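Local atomic coordinates of Agap007691-pb (Anopheles gambiae, PDB entry 5C98), a protein that is a serpin that probably inhibits serine proteases, although its biological role is unknown. Residues 28-33 with 252-257; 98-103 with 137-142; 153-158 with 320-325; 351-356 with 371-376. All coordinates share one frame; numbering follows the deposited sequence. Where two conformers were deposited one is given.

How the interactions relate
The four contacts fall into two touching pairs, placed on two different regions of the serpin fold. Interactions 2 and 3 have centres about 9 Å apart: Val140 and Asn141 of the helix in interaction 2 pack on Phe154 and Ile155 of interaction 3, and Asn141 OD1 lies 2.8 Å from Ile155 N, a probable hydrogen bond. Interactions 1 and 4, centres about 14 Å apart, meet where Tyr33 CD1 comes within 3.5 Å of Asn371 OD1 and Val254 CG2 within 4.0 Å of Met355 SD. Between interactions 2 and 4 the centres are about 30 Å apart. In serpins the strand corresponding to 320-328 leads into the reactive-centre loop, probably including here the unmodelled residues 335-343.

Interaction 1. Residues 28-33 with 252-257; sequences YFKACY and QIVNSI
In the serpin fold the end of helix 15-32 packs on the end of helix 250-256, Phe29, Lys30 and Tyr33 meeting Val254 and Asn255; by topology these are helices A and G. The two short segments run 138° apart in direction, their axes 9.4 Å apart at closest approach.

Val254 is the apolar centre, with 100 Å² buried by the other segment. Its two methyls divide the work. CG2 sits 3.9 Å above the plane of the Tyr33 ring, over its centre, which makes a CH-pi contact. CG1 reaches the near end of that ring, 3.7 Å from Tyr33 CG, and also comes 3.8 Å from Phe29 CE2. The two aromatic residues are themselves packed together, Tyr33 CB lying over a face of the Phe29 ring, and both also touch Asn371 of strand 366-372.

Lys30 forms the polar side. With CG beside its own backbone N (chi1 -72°) and the chain extended beyond, it reaches across the end of helix 250-256 and passes the Val254 carbonyl. NZ then donates to two carbonyls, Asn255 O at 3.0 Å and Ile257 O at 2.7 Å. It stands above the plane of the first carbonyl, 58° out of it, and is less tilted from the second. One water donates to both Lys30 O and Asn255 OD1, at 2.8 Å each.

Ile257 is the first residue to leave helical geometry, which places the ammonium group at the C-terminal end of the helix; its positive charge would be expected to interact favourably with the carbonyl dipoles gathered there.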
loop_
_atom_site.group_PDB
_atom_site.type_symbol
_atom_site.label_atom_id
_atom_site.label_comp_id
_atom_site.label_asym_id
_atom_site.label_seq_id
_atom_site.Cartn_x
_atom_site.Cartn_y
_atom_site.Cartn_z
ATOM N N TYR A 28 10.311 0.453 4.037
ATOM C CA TYR A 28 9.080 0.485 4.810
ATOM C C TYR A 28 8.498 -0.915 4.961
ATOM O O TYR A 28 8.060 -1.308 6.047
ATOM C CB TYR A 28 8.102 1.389 4.074
ATOM C CG TYR A 28 6.796 1.691 4.777
ATOM C CD1 TYR A 28 5.758 0.779 4.806
ATOM C CD2 TYR A 28 6.574 2.937 5.342
ATOM C CE1 TYR A 28 4.549 1.090 5.394
ATOM C CE2 TYR A 28 5.373 3.243 5.938
ATOM C CZ TYR A 28 4.379 2.336 5.966
ATOM O OH TYR A 28 3.148 2.645 6.538
ATOM N N PHE A 29 8.452 -1.669 3.869
ATOM C CA PHE A 29 7.895 -3.016 3.955
ATOM C C PHE A 29 8.698 -3.892 4.908
ATOM O O PHE A 29 8.114 -4.651 5.682
ATOM C CB PHE A 29 7.783 -3.661 2.573
ATOM C CG PHE A 29 7.095 -4.992 2.600
ATOM C CD1 PHE A 29 5.822 -5.110 3.121
ATOM C CD2 PHE A 29 7.722 -6.131 2.164
ATOM C CE1 PHE A 29 5.187 -6.329 3.184
ATOM C CE2 PHE A 29 7.049 -7.341 2.219
ATOM C CZ PHE A 29 5.803 -7.412 2.733
ATOM N N LYS A 30 10.027 -3.799 4.874
ATOM C CA LYS A 30 10.839 -4.566 5.816
ATOM C C LYS A 30 10.508 -4.200 7.249
ATOM O O LYS A 30 10.595 -5.045 8.144
ATOM C CB LYS A 30 12.336 -4.303 5.581
ATOM C CG LYS A 30 12.827 -4.924 4.331
ATOM C CD LYS A 30 14.242 -4.496 3.970
ATOM C CE LYS A 30 14.404 -4.685 2.473
ATOM N NZ LYS A 30 15.818 -4.697 2.114
ATOM N N ALA A 31 10.166 -2.941 7.499
ATOM C CA ALA A 31 9.846 -2.502 8.852
ATOM C C ALA A 31 8.476 -2.967 9.306
ATOM O O ALA A 31 8.244 -3.046 10.516
ATOM C CB ALA A 31 9.895 -0.971 8.927
ATOM N N CYS A 32 7.546 -3.257 8.394
ATOM C CA CYS A 32 6.241 -3.738 8.839
ATOM C C CYS A 32 5.980 -5.217 8.578
ATOM O O CYS A 32 5.041 -5.767 9.166
ATOM C CB CYS A 32 5.099 -2.852 8.325
ATOM S SG CYS A 32 4.933 -2.753 6.584
ATOM N N TYR A 33 6.803 -5.896 7.781
ATOM C CA TYR A 33 6.572 -7.304 7.496
ATOM C C TYR A 33 6.595 -8.099 8.783
ATOM O O TYR A 33 7.467 -7.910 9.634
ATOM C CB TYR A 33 7.656 -7.842 6.570
ATOM C CG TYR A 33 7.682 -9.328 6.383
ATOM C CD1 TYR A 33 6.681 -9.980 5.683
ATOM C CD2 TYR A 33 8.734 -10.085 6.872
ATOM C CE1 TYR A 33 6.721 -11.339 5.508
ATOM C CE2 TYR A 33 8.801 -11.428 6.682
ATOM C CZ TYR A 33 7.800 -12.075 5.983
ATOM O OH TYR A 33 7.876 -13.440 5.803
ATOM N N GLN A 252 13.770 -14.212 4.355
ATOM C CA GLN A 252 15.066 -13.920 3.753
ATOM C C GLN A 252 14.920 -13.071 2.493
ATOM O O GLN A 252 15.712 -12.156 2.252
ATOM C CB GLN A 252 15.799 -15.222 3.429
ATOM C CG GLN A 252 17.226 -15.010 2.978
ATOM C CD GLN A 252 17.892 -16.295 2.531
ATOM O OE1 GLN A 252 17.755 -17.340 3.170
ATOM N NE2 GLN A 252 18.616 -16.225 1.421
ATOM N N ILE A 253 13.920 -13.362 1.663
ATOM C CA ILE A 253 13.688 -12.561 0.468
ATOM C C ILE A 253 13.262 -11.155 0.863
ATOM O O ILE A 253 13.748 -10.162 0.321
ATOM C CB ILE A 253 12.615 -13.236 -0.417
ATOM C CG1 ILE A 253 13.188 -14.394 -1.256
ATOM C CG2 ILE A 253 11.990 -12.239 -1.404
ATOM C CD1 ILE A 253 13.775 -15.538 -0.514
ATOM N N VAL A 254 12.318 -11.049 1.793
ATOM C CA VAL A 254 11.783 -9.751 2.168
ATOM C C VAL A 254 12.892 -8.871 2.729
ATOM O O VAL A 254 12.986 -7.685 2.400
ATOM C CB VAL A 254 10.675 -9.918 3.218
ATOM C CG1 VAL A 254 10.279 -8.540 3.830
ATOM C CG2 VAL A 254 9.480 -10.586 2.622
ATOM N N ASN A 255 13.769 -9.445 3.560
ATOM C CA ASN A 255 14.812 -8.624 4.157
ATOM C C ASN A 255 15.947 -8.340 3.185
ATOM O O ASN A 255 16.639 -7.318 3.309
ATOM C CB ASN A 255 15.328 -9.291 5.416
ATOM C CG ASN A 255 14.414 -9.059 6.578
ATOM O OD1 ASN A 255 13.848 -7.974 6.718
ATOM N ND2 ASN A 255 14.259 -10.067 7.422
ATOM N N SER A 256 16.158 -9.200 2.210
ATOM C CA SER A 256 17.265 -9.057 1.272
ATOM C C SER A 256 16.985 -8.057 0.160
ATOM O O SER A 256 17.914 -7.401 -0.328
ATOM C CB SER A 256 17.567 -10.410 0.628
ATOM O OG SER A 256 18.138 -11.339 1.542
ATOM N N ILE A 257 15.723 -7.928 -0.262
ATOM C CA ILE A 257 15.441 -7.290 -1.539
ATOM C C ILE A 257 15.758 -5.797 -1.489
ATOM O O ILE A 257 15.413 -5.085 -0.539
ATOM C CB ILE A 257 13.988 -7.562 -1.962
ATOM C CG1 ILE A 257 13.783 -7.144 -3.427
ATOM C CG2 ILE A 257 13.036 -6.896 -1.005
ATOM C CD1 ILE A 257 12.373 -7.484 -3.944
HETATM O O HOH W 1 11.345 -7.713 7.954
#

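Interaction 2. Residues 98-103 with 137-142; sequences LSFVLV and ALAVNS
Phe100 and Leu102 of strand 95-104 meet Ala139 and Val140 of helix 133-146, the helix that corresponds to helix F of serpins and lies across the face of sheet A. The segments run nearly antiparallel, 164° between their directions, with axes 9.5 Å apart at closest approach, a separation usual for a helix resting on a sheet.

Apolar packing makes up the contact. The methyl CG2 of Val140 is the shared element: it lies 3.7 Å from Leu102 CD1 and 3.8 Å from Phe100 CE2, touching both strand residues. The other branch of the leucine, CD2, turns to Ala139 CB at 4.1 Å. Phe100 has CG opposite its backbone N (chi1 -176°), which carries the ring from the strand to the helix surface, where CE2 also comes within 3.8 Å of Val140 CA. Outside the two segments, Phe143 stacks on the ring, and Thr124 and Glu126 of the adjoining strand touch it.

Polar atoms take a smaller share. Phe100 CZ comes 3.7 Å from Ala139 O, obliquely to the ring, and this is packing only. A hydrogen bond between helix and strand is supplied by a neighbour, Tyr144, whose OH is bonded to Leu98 O.

Within the helix, Leu138 O accepts from Ser142 twice, from the backbone N at 2.8 Å and from OG at 2.9 Å, the two donors reaching that carbonyl from opposite faces of its plane.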
loop_
_atom_site.group_PDB
_atom_site.type_symbol
_atom_site.label_atom_id
_atom_site.label_comp_id
_atom_site.label_asym_id
_atom_site.label_seq_id
_atom_site.Cartn_x
_atom_site.Cartn_y
_atom_site.Cartn_z
ATOM N N LEU A 98 -6.934 6.946 -2.205
ATOM C CA LEU A 98 -7.783 8.005 -1.679
ATOM C C LEU A 98 -7.363 8.337 -0.265
ATOM O O LEU A 98 -7.286 7.437 0.582
ATOM C CB LEU A 98 -9.251 7.572 -1.674
ATOM C CG LEU A 98 -9.901 7.347 -3.044
ATOM C CD1 LEU A 98 -11.161 6.466 -2.917
ATOM C CD2 LEU A 98 -10.212 8.687 -3.689
ATOM N N SER A 99 -7.098 9.603 -0.004
ATOM C CA SER A 99 -6.840 10.083 1.344
ATOM C C SER A 99 -8.069 10.763 1.926
ATOM O O SER A 99 -8.927 11.292 1.214
ATOM C CB SER A 99 -5.668 11.050 1.383
ATOM O OG SER A 99 -5.904 12.173 0.554
ATOM N N PHE A 100 -8.113 10.783 3.256
ATOM C CA PHE A 100 -9.246 11.341 3.978
ATOM C C PHE A 100 -8.687 11.892 5.275
ATOM O O PHE A 100 -7.797 11.280 5.889
ATOM C CB PHE A 100 -10.256 10.225 4.232
ATOM C CG PHE A 100 -11.519 10.662 4.883
ATOM C CD1 PHE A 100 -12.493 11.287 4.134
ATOM C CD2 PHE A 100 -11.746 10.451 6.237
ATOM C CE1 PHE A 100 -13.691 11.718 4.712
ATOM C CE2 PHE A 100 -12.941 10.864 6.821
ATOM C CZ PHE A 100 -13.905 11.516 6.071
ATOM N N VAL A 101 -9.183 13.043 5.677
ATOM C CA VAL A 101 -8.669 13.741 6.842
ATOM C C VAL A 101 -9.823 14.029 7.782
ATOM O O VAL A 101 -10.864 14.550 7.352
ATOM C CB VAL A 101 -7.980 15.054 6.440
ATOM C CG1 VAL A 101 -7.382 15.756 7.628
ATOM C CG2 VAL A 101 -6.932 14.817 5.366
ATOM N N LEU A 102 -9.637 13.707 9.064
ATOM C CA LEU A 102 -10.536 14.168 10.113
ATOM C C LEU A 102 -9.899 15.329 10.857
ATOM O O LEU A 102 -8.719 15.295 11.194
ATOM C CB LEU A 102 -10.834 13.074 11.138
ATOM C CG LEU A 102 -11.597 11.843 10.672
ATOM C CD1 LEU A 102 -11.673 10.840 11.807
ATOM C CD2 LEU A 102 -12.988 12.257 10.221
ATOM N N VAL A 103 -10.691 16.361 11.108
ATOM C CA VAL A 103 -10.287 17.484 11.946
ATOM C C VAL A 103 -11.351 17.689 13.016
ATOM O O VAL A 103 -12.548 17.471 12.788
ATOM C CB VAL A 103 -10.074 18.795 11.150
ATOM C CG1 VAL A 103 -8.870 18.688 10.230
ATOM C CG2 VAL A 103 -11.326 19.179 10.373
ATOM N N ALA A 137 -15.462 7.389 13.550
ATOM C CA ALA A 137 -15.235 6.197 12.739
ATOM C C ALA A 137 -16.238 6.094 11.596
ATOM O O ALA A 137 -15.881 5.672 10.484
ATOM C CB ALA A 137 -15.257 4.944 13.613
ATOM N N LEU A 138 -17.488 6.505 11.835
ATOM C CA LEU A 138 -18.494 6.416 10.786
ATOM C C LEU A 138 -18.148 7.319 9.607
ATOM O O LEU A 138 -18.371 6.947 8.449
ATOM C CB LEU A 138 -19.874 6.768 11.343
ATOM C CG LEU A 138 -21.006 6.583 10.328
ATOM C CD1 LEU A 138 -21.098 5.146 9.869
ATOM C CD2 LEU A 138 -22.334 7.038 10.925
ATOM N N ALA A 139 -17.599 8.500 9.868
ATOM C CA ALA A 139 -17.225 9.376 8.765
ATOM C C ALA A 139 -16.199 8.706 7.870
ATOM O O ALA A 139 -16.303 8.758 6.637
ATOM C CB ALA A 139 -16.693 10.703 9.315
ATOM N N VAL A 140 -15.199 8.059 8.469
ATOM C CA VAL A 140 -14.169 7.390 7.684
ATOM C C VAL A 140 -14.763 6.211 6.926
ATOM O O VAL A 140 -14.569 6.058 5.711
ATOM C CB VAL A 140 -13.021 6.923 8.599
ATOM C CG1 VAL A 140 -11.935 6.204 7.768
ATOM C CG2 VAL A 140 -12.432 8.119 9.359
ATOM N N ASN A 141 -15.472 5.348 7.636
ATOM C CA ASN A 141 -15.969 4.123 7.012
ATOM C C ASN A 141 -16.961 4.430 5.899
ATOM O O ASN A 141 -16.936 3.767 4.853
ATOM C CB ASN A 141 -16.581 3.200 8.055
ATOM C CG ASN A 141 -15.540 2.597 8.965
ATOM O OD1 ASN A 141 -14.396 2.386 8.553
ATOM N ND2 ASN A 141 -15.912 2.352 10.214
ATOM N N SER A 142 -17.830 5.437 6.095
ATOM C CA SER A 142 -18.795 5.774 5.056
ATOM C C SER A 142 -18.108 6.363 3.827
ATOM O O SER A 142 -18.520 6.071 2.694
ATOM C CB SER A 142 -19.896 6.691 5.601
ATOM O OG SER A 142 -19.408 7.963 5.970
#

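Interaction 3. Residues 153-158 with 320-325; sequences DFIGEG and GFIQHC
The loop 153-156 passes over strand 320-328 with the CA atoms of Phe154 and His324 6.4 Å apart, and those of Ile155 and Ile322, the next matched pair, 8.1 Å apart. Residues 153-156 have no regular secondary structure, whereas 320-325 are extended and direct Ile322 and His324 at the loop.

One hydrogen bond joins the two segments, from a ring nitrogen to a backbone carbonyl. His324 ND1 donates to Phe154 O at 2.8 Å with a nearly straight N-H...O angle of 158°. The acceptor lies in the plane of the imidazole, so the bond is made in the ring plane, and it would restrain the rotation of the ring. The same imidazole turns an edge to the face of the Phe154 ring, centroids 5.3 Å apart and planes at 54°, an edge-to-face pair. Closer still is His324 CB, 3.4 Å above the phenyl plane and offset toward the rim, in a CH-pi contact.

By topology the loop is the connection from helix F to the third strand of the serpin sheet A, and strand 320-328 is the fifth. Strands 169-177 and 320-328 are paired here in parallel, the arrangement of a serpin whose reactive-centre loop has not inserted between them. Tyr144 of helix 133-146 stacks on the Phe154 ring.

Further along, Ile155 meets Ile322 methyl to methyl, CG2 to CG2 at 3.9 Å. Ile155 CG1 lies between its own backbone N and carbonyl carbon (chi1 45°), while its CG2 branch faces the strand. Gln323, whose CB points the other way, hydrogen-bonds through NE2 to Ser173 OG and through OE1 to Ser42 N.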
loop_
_atom_site.group_PDB
_atom_site.type_symbol
_atom_site.label_atom_id
_atom_site.label_comp_id
_atom_site.label_asym_id
_atom_site.label_seq_id
_atom_site.Cartn_x
_atom_site.Cartn_y
_atom_site.Cartn_z
ATOM N N ASP A 153 -15.143 -1.796 5.904
ATOM C CA ASP A 153 -14.887 -1.551 7.327
ATOM C C ASP A 153 -13.454 -1.042 7.451
ATOM O O ASP A 153 -12.545 -1.727 7.919
ATOM C CB ASP A 153 -15.108 -2.812 8.154
ATOM C CG ASP A 153 -16.549 -2.981 8.572
ATOM O OD1 ASP A 153 -16.949 -2.353 9.574
ATOM O OD2 ASP A 153 -17.277 -3.736 7.893
ATOM N N PHE A 154 -13.260 0.190 7.008
ATOM C CA PHE A 154 -11.917 0.737 6.919
ATOM C C PHE A 154 -11.225 0.774 8.288
ATOM O O PHE A 154 -10.031 0.470 8.392
ATOM C CB PHE A 154 -12.007 2.127 6.267
ATOM C CG PHE A 154 -10.683 2.687 5.887
ATOM C CD1 PHE A 154 -9.881 3.250 6.843
ATOM C CD2 PHE A 154 -10.222 2.637 4.583
ATOM C CE1 PHE A 154 -8.641 3.737 6.533
ATOM C CE2 PHE A 154 -8.971 3.161 4.272
ATOM C CZ PHE A 154 -8.196 3.697 5.244
ATOM N N ILE A 155 -11.941 1.193 9.342
ATOM C CA ILE A 155 -11.371 1.340 10.680
ATOM C C ILE A 155 -12.426 0.913 11.687
ATOM O O ILE A 155 -13.615 0.819 11.378
ATOM C CB ILE A 155 -10.878 2.765 11.073
ATOM C CG1 ILE A 155 -11.904 3.827 10.676
ATOM C CG2 ILE A 155 -9.478 3.067 10.510
ATOM C CD1 ILE A 155 -11.773 5.099 11.499
ATOM N N GLY A 156 -11.954 0.642 12.903
ATOM C CA GLY A 156 -12.813 0.479 14.053
ATOM C C GLY A 156 -12.774 1.730 14.920
ATOM O O GLY A 156 -11.931 2.610 14.768
ATOM N N GLU A 157 -13.729 1.802 15.843
ATOM C CA GLU A 157 -13.780 2.951 16.737
ATOM C C GLU A 157 -12.491 3.104 17.532
ATOM O O GLU A 157 -12.074 4.231 17.833
ATOM C CB GLU A 157 -14.979 2.825 17.669
ATOM C CG GLU A 157 -16.277 3.298 17.041
ATOM C CD GLU A 157 -17.046 2.205 16.311
ATOM O OE1 GLU A 157 -16.464 1.132 16.014
ATOM O OE2 GLU A 157 -18.249 2.419 16.043
ATOM N N GLY A 158 -11.839 1.987 17.870
ATOM C CA GLY A 158 -10.594 2.062 18.609
ATOM C C GLY A 158 -9.490 2.803 17.879
ATOM O O GLY A 158 -8.587 3.357 18.511
ATOM N N GLY A 320 -2.754 10.537 14.293
ATOM C CA GLY A 320 -2.840 9.188 13.801
ATOM C C GLY A 320 -2.799 9.171 12.296
ATOM O O GLY A 320 -3.158 10.162 11.650
ATOM N N PHE A 321 -2.345 8.049 11.752
ATOM C CA PHE A 321 -2.332 7.829 10.301
ATOM C C PHE A 321 -2.518 6.337 10.108
ATOM O O PHE A 321 -1.629 5.562 10.469
ATOM C CB PHE A 321 -1.014 8.320 9.692
ATOM C CG PHE A 321 -0.945 8.232 8.179
ATOM C CD1 PHE A 321 -2.062 7.903 7.420
ATOM C CD2 PHE A 321 0.248 8.479 7.520
ATOM C CE1 PHE A 321 -1.991 7.826 6.012
ATOM C CE2 PHE A 321 0.312 8.385 6.129
ATOM C CZ PHE A 321 -0.800 8.066 5.394
ATOM N N ILE A 322 -3.669 5.933 9.578
ATOM C CA ILE A 322 -4.006 4.544 9.301
ATOM C C ILE A 322 -4.139 4.358 7.799
ATOM O O ILE A 322 -4.740 5.192 7.114
ATOM C CB ILE A 322 -5.321 4.141 10.003
ATOM C CG1 ILE A 322 -5.182 4.254 11.529
ATOM C CG2 ILE A 322 -5.734 2.739 9.605
ATOM C CD1 ILE A 322 -4.131 3.375 12.148
ATOM N N GLN A 323 -3.619 3.242 7.309
ATOM C CA GLN A 323 -3.768 2.831 5.920
ATOM C C GLN A 323 -4.507 1.505 5.843
ATOM O O GLN A 323 -4.365 0.642 6.709
ATOM C CB GLN A 323 -2.421 2.686 5.221
ATOM C CG GLN A 323 -2.500 2.339 3.760
ATOM C CD GLN A 323 -1.162 2.456 3.056
ATOM O OE1 GLN A 323 -0.260 1.636 3.241
ATOM N NE2 GLN A 323 -1.022 3.489 2.240
ATOM N N HIS A 324 -5.307 1.330 4.790
ATOM C CA HIS A 324 -5.990 0.071 4.523
ATOM C C HIS A 324 -5.873 -0.213 3.043
ATOM O O HIS A 324 -6.187 0.647 2.211
ATOM C CB HIS A 324 -7.463 0.165 4.945
ATOM C CG HIS A 324 -8.056 -1.124 5.413
ATOM N ND1 HIS A 324 -8.895 -1.196 6.508
ATOM C CD2 HIS A 324 -7.978 -2.382 4.923
ATOM C CE1 HIS A 324 -9.296 -2.441 6.673
ATOM N NE2 HIS A 324 -8.754 -3.187 5.726
ATOM N N CYS A 325 -5.346 -1.385 2.713
ATOM C CA CYS A 325 -5.071 -1.745 1.338
ATOM C C CYS A 325 -5.820 -3.005 0.963
ATOM O O CYS A 325 -6.091 -3.862 1.806
ATOM C CB CYS A 325 -3.594 -1.996 1.129
ATOM S SG CYS A 325 -2.585 -0.470 1.191
#

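Interaction 4. Residues 351-356 with 371-376; sequences NRPFMF and NFSKYI
At the open end of the beta hairpin formed by strands 354-360 and 366-372, Phe372, Asn371 and Phe354 bury the most surface in this contact, 70, 60 and 58 Å² in turn. By topology the hairpin corresponds to strands 4 and 5 of serpin sheet B.

Phe354 and Phe372 are an antiparallel hydrogen-bonded pair. Phe372 N donates to Phe354 O at 3.0 Å, with an N-H...O angle of 165°; in return Phe354 N reaches Phe372 O at a longer 3.2 Å. Their side chains share one face of the sheet. Phe354 CG sits between its own backbone N and carbonyl carbon (chi1 58°), which turns the ring toward Phe372, whose CB lies over one face, 3.7 Å from Phe354 CZ. The two rings are inclined at 38°, centroids 5.8 Å apart. Phe281 of strand 270-287 meets both.

Asn371 pairs with Met355 in the adjoining non-hydrogen-bonded position, its CA 3.3 Å from Phe354 O in a CA-H...O contact. The Phe356 ring brings CE2 to 3.5 Å from Asn371 N. Through ND2 the asparagine donates to Ser373 OG at 2.9 Å, nearly in its amide plane, and ND2 also bonds to Cys37 O. That serine hydroxyl lies 3.4 Å from Pro353 CB, where the strand gives way to loop.

The contact therefore divides in two: the phenyl rings pack together on one face of the hydrogen-bonded pair, while on the Asn371 side an amide with two acceptors ties the end of strand 366-372 to the residues that follow it and to Cys37.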
loop_
_atom_site.group_PDB
_atom_site.type_symbol
_atom_site.label_atom_id
_atom_site.label_comp_id
_atom_site.label_asym_id
_atom_site.label_seq_id
_atom_site.Cartn_x
_atom_site.Cartn_y
_atom_site.Cartn_z
ATOM N N ASN A 351 2.907 -22.367 -3.986
ATOM C CA ASN A 351 2.251 -23.189 -2.974
ATOM C C ASN A 351 2.906 -23.023 -1.623
ATOM O O ASN A 351 2.766 -23.884 -0.751
ATOM C CB ASN A 351 2.259 -24.655 -3.395
ATOM C CG ASN A 351 3.640 -25.144 -3.761
ATOM O OD1 ASN A 351 4.655 -24.574 -3.343
ATOM N ND2 ASN A 351 3.690 -26.192 -4.583
ATOM N N ARG A 352 3.639 -21.936 -1.453
ATOM C CA ARG A 352 4.279 -21.566 -0.207
ATOM C C ARG A 352 4.330 -20.055 -0.164
ATOM O O ARG A 352 4.085 -19.399 -1.187
ATOM C CB ARG A 352 5.687 -22.156 -0.088
ATOM C CG ARG A 352 6.520 -22.048 -1.269
ATOM C CD ARG A 352 7.728 -23.006 -1.127
ATOM N NE ARG A 352 8.725 -22.706 -2.139
ATOM C CZ ARG A 352 8.644 -23.108 -3.403
ATOM N NH1 ARG A 352 7.633 -23.886 -3.803
ATOM N NH2 ARG A 352 9.570 -22.782 -4.265
ATOM N N PRO A 353 4.575 -19.467 0.999
ATOM C CA PRO A 353 4.462 -18.013 1.147
ATOM C C PRO A 353 5.275 -17.253 0.129
ATOM O O PRO A 353 6.422 -17.607 -0.179
ATOM C CB PRO A 353 4.973 -17.762 2.566
ATOM C CG PRO A 353 4.570 -19.041 3.285
ATOM C CD PRO A 353 4.815 -20.133 2.294
ATOM N N PHE A 354 4.689 -16.170 -0.371
ATOM C CA PHE A 354 5.326 -15.380 -1.405
ATOM C C PHE A 354 5.114 -13.901 -1.127
ATOM O O PHE A 354 4.218 -13.505 -0.368
ATOM C CB PHE A 354 4.806 -15.764 -2.804
ATOM C CG PHE A 354 3.308 -15.613 -2.991
ATOM C CD1 PHE A 354 2.739 -14.417 -3.350
ATOM C CD2 PHE A 354 2.482 -16.708 -2.829
ATOM C CE1 PHE A 354 1.339 -14.329 -3.529
ATOM C CE2 PHE A 354 1.100 -16.636 -3.001
ATOM C CZ PHE A 354 0.533 -15.448 -3.369
ATOM N N MET A 355 5.963 -13.094 -1.741
ATOM C CA MET A 355 5.869 -11.643 -1.723
ATOM C C MET A 355 5.352 -11.174 -3.082
ATOM O O MET A 355 5.622 -11.793 -4.121
ATOM C CB MET A 355 7.260 -11.032 -1.454
ATOM C CG MET A 355 7.353 -9.517 -1.545
ATOM S SD MET A 355 9.065 -9.062 -1.106
ATOM C CE MET A 355 8.940 -7.284 -1.267
ATOM N N PHE A 356 4.607 -10.068 -3.076
ATOM C CA PHE A 356 4.136 -9.477 -4.315
ATOM C C PHE A 356 4.410 -7.980 -4.325
ATOM O O PHE A 356 4.454 -7.325 -3.283
ATOM C CB PHE A 356 2.638 -9.771 -4.552
ATOM C CG PHE A 356 1.733 -9.243 -3.494
ATOM C CD1 PHE A 356 1.302 -7.934 -3.510
ATOM C CD2 PHE A 356 1.286 -10.084 -2.486
ATOM C CE1 PHE A 356 0.448 -7.457 -2.496
ATOM C CE2 PHE A 356 0.433 -9.621 -1.498
ATOM C CZ PHE A 356 0.022 -8.318 -1.496
ATOM N N ASN A 371 2.620 -9.542 1.207
ATOM C CA ASN A 371 2.938 -10.960 1.250
ATOM C C ASN A 371 1.678 -11.746 1.545
ATOM O O ASN A 371 0.735 -11.234 2.153
ATOM C CB ASN A 371 4.007 -11.263 2.300
ATOM C CG ASN A 371 3.517 -11.062 3.707
ATOM O OD1 ASN A 371 3.467 -9.944 4.191
ATOM N ND2 ASN A 371 3.186 -12.152 4.393
ATOM N N PHE A 372 1.669 -12.993 1.077
ATOM C CA PHE A 372 0.615 -13.948 1.341
ATOM C C PHE A 372 1.255 -15.172 1.975
ATOM O O PHE A 372 1.974 -15.933 1.316
ATOM C CB PHE A 372 -0.141 -14.285 0.054
ATOM C CG PHE A 372 -1.336 -15.134 0.291
ATOM C CD1 PHE A 372 -2.441 -14.591 0.880
ATOM C CD2 PHE A 372 -1.327 -16.489 0.000
ATOM C CE1 PHE A 372 -3.564 -15.370 1.161
ATOM C CE2 PHE A 372 -2.453 -17.272 0.270
ATOM C CZ PHE A 372 -3.537 -16.727 0.849
ATOM N N SER A 373 0.996 -15.346 3.275
ATOM C CA SER A 373 1.634 -16.355 4.102
ATOM C C SER A 373 0.689 -17.107 5.019
ATOM O O SER A 373 1.032 -18.221 5.419
ATOM C CB SER A 373 2.685 -15.699 4.983
ATOM O OG SER A 373 3.614 -15.032 4.170
ATOM N N LYS A 374 -0.446 -16.521 5.418
ATOM C CA LYS A 374 -1.260 -16.975 6.535
ATOM C C LYS A 374 -2.627 -17.435 6.050
ATOM O O LYS A 374 -3.245 -16.796 5.178
ATOM C CB LYS A 374 -1.428 -15.819 7.534
ATOM C CG LYS A 374 -2.255 -16.206 8.761
ATOM C CD LYS A 374 -2.483 -15.056 9.721
ATOM C CE LYS A 374 -3.382 -15.474 10.869
ATOM N NZ LYS A 374 -3.713 -14.323 11.744
ATOM N N TYR A 375 -3.089 -18.541 6.635
ATOM C CA TYR A 375 -4.427 -19.042 6.380
ATOM C C TYR A 375 -5.427 -18.334 7.289
ATOM O O TYR A 375 -5.316 -18.400 8.523
ATOM C CB TYR A 375 -4.506 -20.545 6.624
ATOM C CG TYR A 375 -5.902 -21.042 6.427
ATOM C CD1 TYR A 375 -6.533 -20.910 5.193
ATOM C CD2 TYR A 375 -6.593 -21.630 7.457
ATOM C CE1 TYR A 375 -7.822 -21.355 4.999
ATOM C CE2 TYR A 375 -7.891 -22.096 7.276
ATOM C CZ TYR A 375 -8.502 -21.945 6.049
ATOM O OH TYR A 375 -9.797 -22.417 5.903
ATOM N N ILE A 376 -6.408 -17.673 6.673
ATOM C CA ILE A 376 -7.516 -17.014 7.369
ATOM C C ILE A 376 -8.774 -17.721 6.896
ATOM O O ILE A 376 -9.124 -17.624 5.711
ATOM C CB ILE A 376 -7.580 -15.520 7.032
ATOM C CG1 ILE A 376 -6.228 -14.850 7.328
ATOM C CG2 ILE A 376 -8.728 -14.856 7.799
ATOM C CD1 ILE A 376 -6.081 -13.434 6.800
#